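PDB 5GIV: carboxypeptidase 1 from Deinococcus radiodurans str. R1, which probably acts as a zinc-dependent carboxypeptidase of the M32 family, releasing amino acids one by one from peptide C-termini with broad specificity, except proline. Local coordinates for residues A[215-218]-A[219-223]; A[444-448]-A[449-453]. One frame throughout, in Å; residues are numbered along the deposited sequence.

In the fold
Both contacts lie at the end of a helix and are partly buried: contact 1 closes helix 207-221, and contact 2 ends the short helix 443-448 and leads into helix 453-464. Contact 1 is nearer the metal, with Ile-218 and Tyr-223 against helix 257-275, which carries the zinc ligands His-266 and His-270; contact 2 is farther out and more exposed. Each has an apolar side and a charged rim, but contact 1 sets aliphatic groups on tyrosines beside salt bridges, whereas contact 2 pairs two phenylalanines on one side and carries a three-residue charge network on the other. The two touch where Phe-452 meets Asp-220 and Tyr-221 and Lys-450 meets Asp-220, and both pack on helix 310-323.

Contact 1. Residues A[215-218]-A[219-223]; sequences ERVI and RDYGY
Val-217 and Ile-218 set their aliphatic branches against two tyrosines four and five residues farther on. With CG1 anti to the backbone N (chi1 172°), Val-217 places that methyl over one face of the Tyr-221 ring, 4.2 Å from its centroid, in a CH-pi contact. Ile-218 runs alongside Tyr-223, its CD1 3.9 Å from CD2 of that ring. Ile-218 and Tyr-223 face helix 257-275, the HExxH helix that supplies two zinc ligands, where they meet Ala-268 and Ala-271, whereas Val-217 and Tyr-221 pack on Phe-312 of helix 310-323; the Tyr-223 hydroxyl bonds to Val-246 O.

Here helix 207-221 ends. Tyr-221 N donates to Val-217 O (2.8 Å) and Gly-222 N to Ile-218 O (3.0 Å) with helical spacing; the departure is Tyr-223 N, five residues on, which reaches Ile-218 O (2.9 Å) from the opposite face of its carbonyl plane, as the positive phi of Gly-222 (130°) allows.

The Arg-219 chain folds back so that its guanidinium lies with one face over Arg-216 CA, while NH1 forms a salt bridge with Asp-220 OD1 (2.7 Å), meeting it from above the carboxylate plane. Asp-220 OD2 bonds to the hydroxyl of Tyr-316. With an alanine in place of Asp-220, the Arg-219 guanidinium would probably lose its carboxylate mate and Tyr-316 its hydrogen-bond partner. Arg-216 has its own salt bridge, to Asp-319.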
ATOM      1  N   GLU A 215       9.688 -18.233  -2.122  1.00 27.46           N
ATOM      2  CA  GLU A 215       8.320 -18.182  -2.624  1.00 27.39           C
ATOM      3  C   GLU A 215       7.904 -19.489  -3.289  1.00 27.39           C
ATOM      4  O   GLU A 215       6.715 -19.825  -3.301  1.00 27.33           O
ATOM      5  CB  GLU A 215       8.160 -17.011  -3.587  1.00 27.38           C
ATOM      6  CG  GLU A 215       8.178 -15.676  -2.892  1.00 27.37           C
ATOM      7  CD  GLU A 215       7.736 -14.561  -3.791  1.00 27.37           C
ATOM      8  OE1 GLU A 215       7.455 -13.462  -3.264  1.00 27.33           O
ATOM      9  OE2 GLU A 215       7.621 -14.799  -5.015  1.00 27.40           O
ATOM     10  N   ARG A 216       8.853 -20.236  -3.844  1.00 21.81           N
ATOM     11  CA  ARG A 216       8.512 -21.552  -4.368  1.00 21.83           C
ATOM     12  C   ARG A 216       8.151 -22.516  -3.241  1.00 21.84           C
ATOM     13  O   ARG A 216       7.226 -23.323  -3.380  1.00 21.81           O
ATOM     14  CB  ARG A 216       9.668 -22.098  -5.202  1.00 21.93           C
ATOM     15  CG  ARG A 216       9.964 -21.278  -6.459  1.00 21.93           C
ATOM     16  CD  ARG A 216      10.861 -22.043  -7.422  1.00 22.01           C
ATOM     17  NE  ARG A 216      12.198 -22.287  -6.887  1.00 22.08           N
ATOM     18  CZ  ARG A 216      13.235 -21.477  -7.082  1.00 22.12           C
ATOM     19  NH1 ARG A 216      13.086 -20.363  -7.786  1.00 22.12           N
ATOM     20  NH2 ARG A 216      14.421 -21.772  -6.572  1.00 22.17           N
ATOM     21  N   VAL A 217       8.852 -22.434  -2.110  1.00 19.47           N
ATOM     22  CA  VAL A 217       8.572 -23.333  -0.995  1.00 19.50           C
ATOM     23  C   VAL A 217       7.198 -23.043  -0.400  1.00 19.40           C
ATOM     24  O   VAL A 217       6.374 -23.948  -0.244  1.00 19.38           O
ATOM     25  CB  VAL A 217       9.682 -23.236   0.065  1.00 19.59           C
ATOM     26  CG1 VAL A 217       9.289 -24.028   1.312  1.00 19.62           C
ATOM     27  CG2 VAL A 217      11.015 -23.732  -0.511  1.00 19.68           C
ATOM     28  N   ILE A 218       6.922 -21.783  -0.054  1.00 21.22           N
ATOM     29  CA  ILE A 218       5.644 -21.528   0.599  1.00 21.12           C
ATOM     30  C   ILE A 218       4.503 -21.692  -0.391  1.00 21.06           C
ATOM     31  O   ILE A 218       3.375 -22.028  -0.008  1.00 21.00           O
ATOM     32  CB  ILE A 218       5.612 -20.140   1.272  1.00 21.06           C
ATOM     33  CG1 ILE A 218       5.588 -19.030   0.223  1.00 21.02           C
ATOM     34  CG2 ILE A 218       6.760 -20.003   2.268  1.00 21.14           C
ATOM     35  CD1 ILE A 218       5.499 -17.640   0.812  1.00 20.96           C
ATOM     36  N   ARG A 219       4.765 -21.460  -1.675  1.00 28.49           N
ATOM     37  CA  ARG A 219       3.775 -21.795  -2.686  1.00 28.43           C
ATOM     38  C   ARG A 219       3.407 -23.273  -2.603  1.00 28.46           C
ATOM     39  O   ARG A 219       2.224 -23.625  -2.594  1.00 28.40           O
ATOM     40  CB  ARG A 219       4.303 -21.431  -4.072  1.00 28.47           C
ATOM     41  CG  ARG A 219       3.328 -21.683  -5.194  1.00 28.44           C
ATOM     42  CD  ARG A 219       3.808 -22.801  -6.093  1.00 28.54           C
ATOM     43  NE  ARG A 219       4.831 -22.364  -7.048  1.00 28.62           N
ATOM     44  CZ  ARG A 219       6.045 -22.895  -7.133  1.00 28.72           C
ATOM     45  NH1 ARG A 219       6.390 -23.882  -6.324  1.00 28.77           N
ATOM     46  NH2 ARG A 219       6.905 -22.451  -8.037  1.00 28.76           N
ATOM     47  N   ASP A 220       4.416 -24.153  -2.514  1.00 20.34           N
ATOM     48  CA  ASP A 220       4.141 -25.579  -2.333  1.00 20.38           C
ATOM     49  C   ASP A 220       3.465 -25.845  -0.996  1.00 20.36           C
ATOM     50  O   ASP A 220       2.641 -26.754  -0.885  1.00 20.37           O
ATOM     51  CB  ASP A 220       5.420 -26.416  -2.428  1.00 20.53           C
ATOM     52  CG  ASP A 220       6.091 -26.329  -3.781  1.00 20.55           C
ATOM     53  OD1 ASP A 220       5.466 -25.818  -4.732  1.00 20.47           O
ATOM     54  OD2 ASP A 220       7.236 -26.823  -3.894  1.00 20.65           O
ATOM     55  N   TYR A 221       3.839 -25.101   0.049  1.00 17.46           N
ATOM     56  CA  TYR A 221       3.156 -25.250   1.332  1.00 17.46           C
ATOM     57  C   TYR A 221       1.646 -25.079   1.163  1.00 17.50           C
ATOM     58  O   TYR A 221       0.853 -25.798   1.782  1.00 17.52           O
ATOM     59  CB  TYR A 221       3.693 -24.230   2.344  1.00 17.43           C
ATOM     60  CG  TYR A 221       4.949 -24.624   3.117  1.00 17.40           C
ATOM     61  CD1 TYR A 221       5.630 -25.802   2.851  1.00 17.39           C
ATOM     62  CD2 TYR A 221       5.440 -23.800   4.128  1.00 17.37           C
ATOM     63  CE1 TYR A 221       6.776 -26.147   3.572  1.00 17.40           C
ATOM     64  CE2 TYR A 221       6.561 -24.130   4.848  1.00 17.34           C
ATOM     65  CZ  TYR A 221       7.230 -25.304   4.574  1.00 17.41           C
ATOM     66  OH  TYR A 221       8.354 -25.625   5.309  1.00 17.53           O
ATOM     67  N   GLY A 222       1.232 -24.140   0.310  1.00 17.52           N
ATOM     68  CA  GLY A 222      -0.175 -23.855   0.115  1.00 17.56           C
ATOM     69  C   GLY A 222      -0.517 -22.386   0.225  1.00 17.57           C
ATOM     70  O   GLY A 222      -1.701 -22.021   0.230  1.00 17.60           O
ATOM     71  N   TYR A 223       0.497 -21.527   0.349  1.00 19.43           N
ATOM     72  CA  TYR A 223       0.246 -20.092   0.392  1.00 19.35           C
ATOM     73  C   TYR A 223      -0.303 -19.640  -0.953  1.00 19.31           C
ATOM     74  O   TYR A 223       0.228 -20.010  -2.003  1.00 19.36           O
ATOM     75  CB  TYR A 223       1.520 -19.323   0.732  1.00 19.41           C
ATOM     76  CG  TYR A 223       1.312 -17.834   0.903  1.00 19.36           C
ATOM     77  CD1 TYR A 223       0.651 -17.336   2.011  1.00 19.29           C
ATOM     78  CD2 TYR A 223       1.798 -16.924  -0.037  1.00 19.38           C
ATOM     79  CE1 TYR A 223       0.461 -15.978   2.173  1.00 19.24           C
ATOM     80  CE2 TYR A 223       1.616 -15.565   0.121  1.00 19.33           C
ATOM     81  CZ  TYR A 223       0.947 -15.098   1.227  1.00 19.27           C
ATOM     82  OH  TYR A 223       0.759 -13.753   1.394  1.00 19.24           O
TER

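Contact 2. Residues A[444-448]-A[449-453]; sequences EADFA and RKDFS
Phe-447 and Phe-452 form the tight side of this helix end. CD1 of Phe-447 comes to 3.3 Å from CD1 of Phe-452, yet the ring planes, 28° apart, barely overlap. Asp-451 O lies at the Phe-447 ring edge.

The backbone between them is a Schellman motif with Lys-450, at positive phi, as its C-prime residue: Lys-450 N donates to Phe-447 O (2.8 Å) and Asp-451 N to Asp-446 O (3.1 Å). Arg-449 N reaches Asp-446 O from the other face of that carbonyl.

The polar side, where Arg-449 is exposed to solvent, is looser. With CG anti to the backbone N (chi1 -162°), Arg-449 brings NH2 between two aspartates: a weak bond to Asp-451 OD2 (2.7 Å) within a salt bridge, and a long salt bridge of 3.6 Å to Asp-446 OD1, whose carboxylate plane stands 73° from the guanidinium. A water bridges Asp-446 OD2 and Asp-451 O, and Arg-454 pairs with that OD2. Asp-451 OD1 takes Ser-453 N, in an Asx turn, and Ser-453 OG.

Inward, Phe-452 packs on Trp-302 and Val-306 of helix 292-306, edge-to-face on Tyr-221 of helix 207-221, and, with Phe-447, on helix 310-323.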
ATOM      1  N   GLU A 444       5.843 -37.401   6.159  1.00 52.86           N
ATOM      2  CA  GLU A 444       7.205 -37.115   5.723  1.00 52.89           C
ATOM      3  C   GLU A 444       7.450 -37.594   4.299  1.00 52.83           C
ATOM      4  O   GLU A 444       8.109 -36.908   3.512  1.00 52.74           O
ATOM      5  CB  GLU A 444       8.214 -37.744   6.683  1.00 53.12           C
ATOM      6  CG  GLU A 444       8.147 -37.211   8.098  1.00 53.20           C
ATOM      7  CD  GLU A 444       9.160 -37.880   8.997  1.00 53.36           C
ATOM      8  OE1 GLU A 444       9.923 -38.734   8.486  1.00 53.51           O
ATOM      9  OE2 GLU A 444       9.207 -37.551  10.204  1.00 53.34           O
ATOM     10  N   ALA A 445       6.910 -38.756   3.938  1.00 25.66           N
ATOM     11  CA  ALA A 445       7.078 -39.233   2.571  1.00 25.59           C
ATOM     12  C   ALA A 445       6.430 -38.279   1.576  1.00 25.39           C
ATOM     13  O   ALA A 445       6.952 -38.070   0.475  1.00 25.31           O
ATOM     14  CB  ALA A 445       6.503 -40.643   2.430  1.00 25.69           C
ATOM     15  N   ASP A 446       5.294 -37.682   1.954  1.00 37.59           N
ATOM     16  CA  ASP A 446       4.677 -36.668   1.109  1.00 37.40           C
ATOM     17  C   ASP A 446       5.607 -35.479   0.917  1.00 37.33           C
ATOM     18  O   ASP A 446       5.726 -34.944  -0.193  1.00 37.23           O
ATOM     19  CB  ASP A 446       3.354 -36.196   1.721  1.00 37.32           C
ATOM     20  CG  ASP A 446       2.327 -37.307   1.842  1.00 37.40           C
ATOM     21  OD1 ASP A 446       2.549 -38.405   1.285  1.00 37.51           O
ATOM     22  OD2 ASP A 446       1.277 -37.069   2.476  1.00 37.36           O
ATOM     23  N   PHE A 447       6.267 -35.040   1.996  1.00 29.58           N
ATOM     24  CA  PHE A 447       7.088 -33.833   1.933  1.00 29.51           C
ATOM     25  C   PHE A 447       8.222 -33.988   0.931  1.00 29.55           C
ATOM     26  O   PHE A 447       8.542 -33.046   0.192  1.00 29.46           O
ATOM     27  CB  PHE A 447       7.652 -33.503   3.316  1.00 29.58           C
ATOM     28  CG  PHE A 447       6.601 -33.265   4.372  1.00 29.55           C
ATOM     29  CD1 PHE A 447       5.285 -33.007   4.021  1.00 29.43           C
ATOM     30  CD2 PHE A 447       6.936 -33.299   5.715  1.00 29.65           C
ATOM     31  CE1 PHE A 447       4.324 -32.785   4.991  1.00 29.39           C
ATOM     32  CE2 PHE A 447       5.984 -33.088   6.688  1.00 29.62           C
ATOM     33  CZ  PHE A 447       4.677 -32.826   6.328  1.00 29.50           C
ATOM     34  N   ALA A 448       8.838 -35.175   0.882  1.00 39.13           N
ATOM     35  CA  ALA A 448       9.921 -35.414  -0.063  1.00 39.12           C
ATOM     36  C   ALA A 448       9.457 -35.250  -1.498  1.00 38.99           C
ATOM     37  O   ALA A 448      10.287 -35.038  -2.387  1.00 38.97           O
ATOM     38  CB  ALA A 448      10.509 -36.809   0.147  1.00 39.26           C
ATOM     39  N   ARG A 449       8.155 -35.369  -1.740  1.00 34.31           N
ATOM     40  CA  ARG A 449       7.543 -35.155  -3.043  1.00 34.19           C
ATOM     41  C   ARG A 449       7.028 -33.722  -3.229  1.00 34.05           C
ATOM     42  O   ARG A 449       6.329 -33.449  -4.212  1.00 33.94           O
ATOM     43  CB  ARG A 449       6.397 -36.160  -3.229  1.00 34.22           C
ATOM     44  CG  ARG A 449       5.926 -36.360  -4.663  1.00 34.15           C
ATOM     45  CD  ARG A 449       4.927 -37.516  -4.771  1.00 34.20           C
ATOM     46  NE  ARG A 449       3.688 -37.267  -4.027  1.00 34.18           N
ATOM     47  CZ  ARG A 449       3.414 -37.786  -2.832  1.00 34.28           C
ATOM     48  NH1 ARG A 449       4.291 -38.590  -2.238  1.00 34.42           N
ATOM     49  NH2 ARG A 449       2.264 -37.496  -2.228  1.00 34.22           N
ATOM     50  N   LYS A 450       7.357 -32.809  -2.301  1.00 24.32           N
ATOM     51  CA  LYS A 450       6.873 -31.419  -2.312  1.00 24.19           C
ATOM     52  C   LYS A 450       5.352 -31.357  -2.226  1.00 24.11           C
ATOM     53  O   LYS A 450       4.725 -30.405  -2.701  1.00 24.00           O
ATOM     54  CB  LYS A 450       7.378 -30.650  -3.536  1.00 24.10           C
ATOM     55  CG  LYS A 450       8.896 -30.645  -3.641  1.00 24.17           C
ATOM     56  CD  LYS A 450       9.397 -29.760  -4.764  1.00 24.12           C
ATOM     57  CE  LYS A 450      10.918 -29.799  -4.839  1.00 24.20           C
ATOM     58  NZ  LYS A 450      11.469 -28.990  -5.959  1.00 24.17           N
ATOM     59  N   ASP A 451       4.750 -32.365  -1.606  1.00 31.60           N
ATOM     60  CA  ASP A 451       3.304 -32.466  -1.467  1.00 31.53           C
ATOM     61  C   ASP A 451       2.936 -32.263  -0.001  1.00 31.56           C
ATOM     62  O   ASP A 451       3.148 -33.158   0.828  1.00 31.70           O
ATOM     63  CB  ASP A 451       2.823 -33.822  -1.980  1.00 31.58           C
ATOM     64  CG  ASP A 451       1.348 -34.046  -1.752  1.00 31.53           C
ATOM     65  OD1 ASP A 451       0.597 -33.065  -1.577  1.00 31.42           O
ATOM     66  OD2 ASP A 451       0.932 -35.213  -1.770  1.00 31.62           O
ATOM     67  N   PHE A 452       2.341 -31.111   0.308  1.00 20.97           N
ATOM     68  CA  PHE A 452       1.950 -30.777   1.673  1.00 20.96           C
ATOM     69  C   PHE A 452       0.440 -30.761   1.862  1.00 20.86           C
ATOM     70  O   PHE A 452      -0.048 -30.267   2.888  1.00 20.83           O
ATOM     71  CB  PHE A 452       2.561 -29.431   2.079  1.00 20.91           C
ATOM     72  CG  PHE A 452       4.044 -29.405   1.964  1.00 20.99           C
ATOM     73  CD1 PHE A 452       4.832 -29.909   2.990  1.00 21.13           C
ATOM     74  CD2 PHE A 452       4.657 -28.904   0.830  1.00 20.95           C
ATOM     75  CE1 PHE A 452       6.206 -29.917   2.892  1.00 21.21           C
ATOM     76  CE2 PHE A 452       6.039 -28.897   0.727  1.00 21.04           C
ATOM     77  CZ  PHE A 452       6.815 -29.403   1.757  1.00 21.17           C
ATOM     78  N   SER A 453      -0.305 -31.313   0.908  1.00 19.75           N
ATOM     79  CA  SER A 453      -1.752 -31.178   0.917  1.00 19.64           C
ATOM     80  C   SER A 453      -2.404 -31.935   2.067  1.00 19.70           C
ATOM     81  O   SER A 453      -3.430 -31.484   2.596  1.00 19.61           O
ATOM     82  CB  SER A 453      -2.297 -31.628  -0.434  1.00 19.61           C
ATOM     83  OG  SER A 453      -1.833 -32.923  -0.739  1.00 19.73           O
TER
HETATM   84  O   HOH W   1       1.085 -33.939   2.654  1.00 33.78           O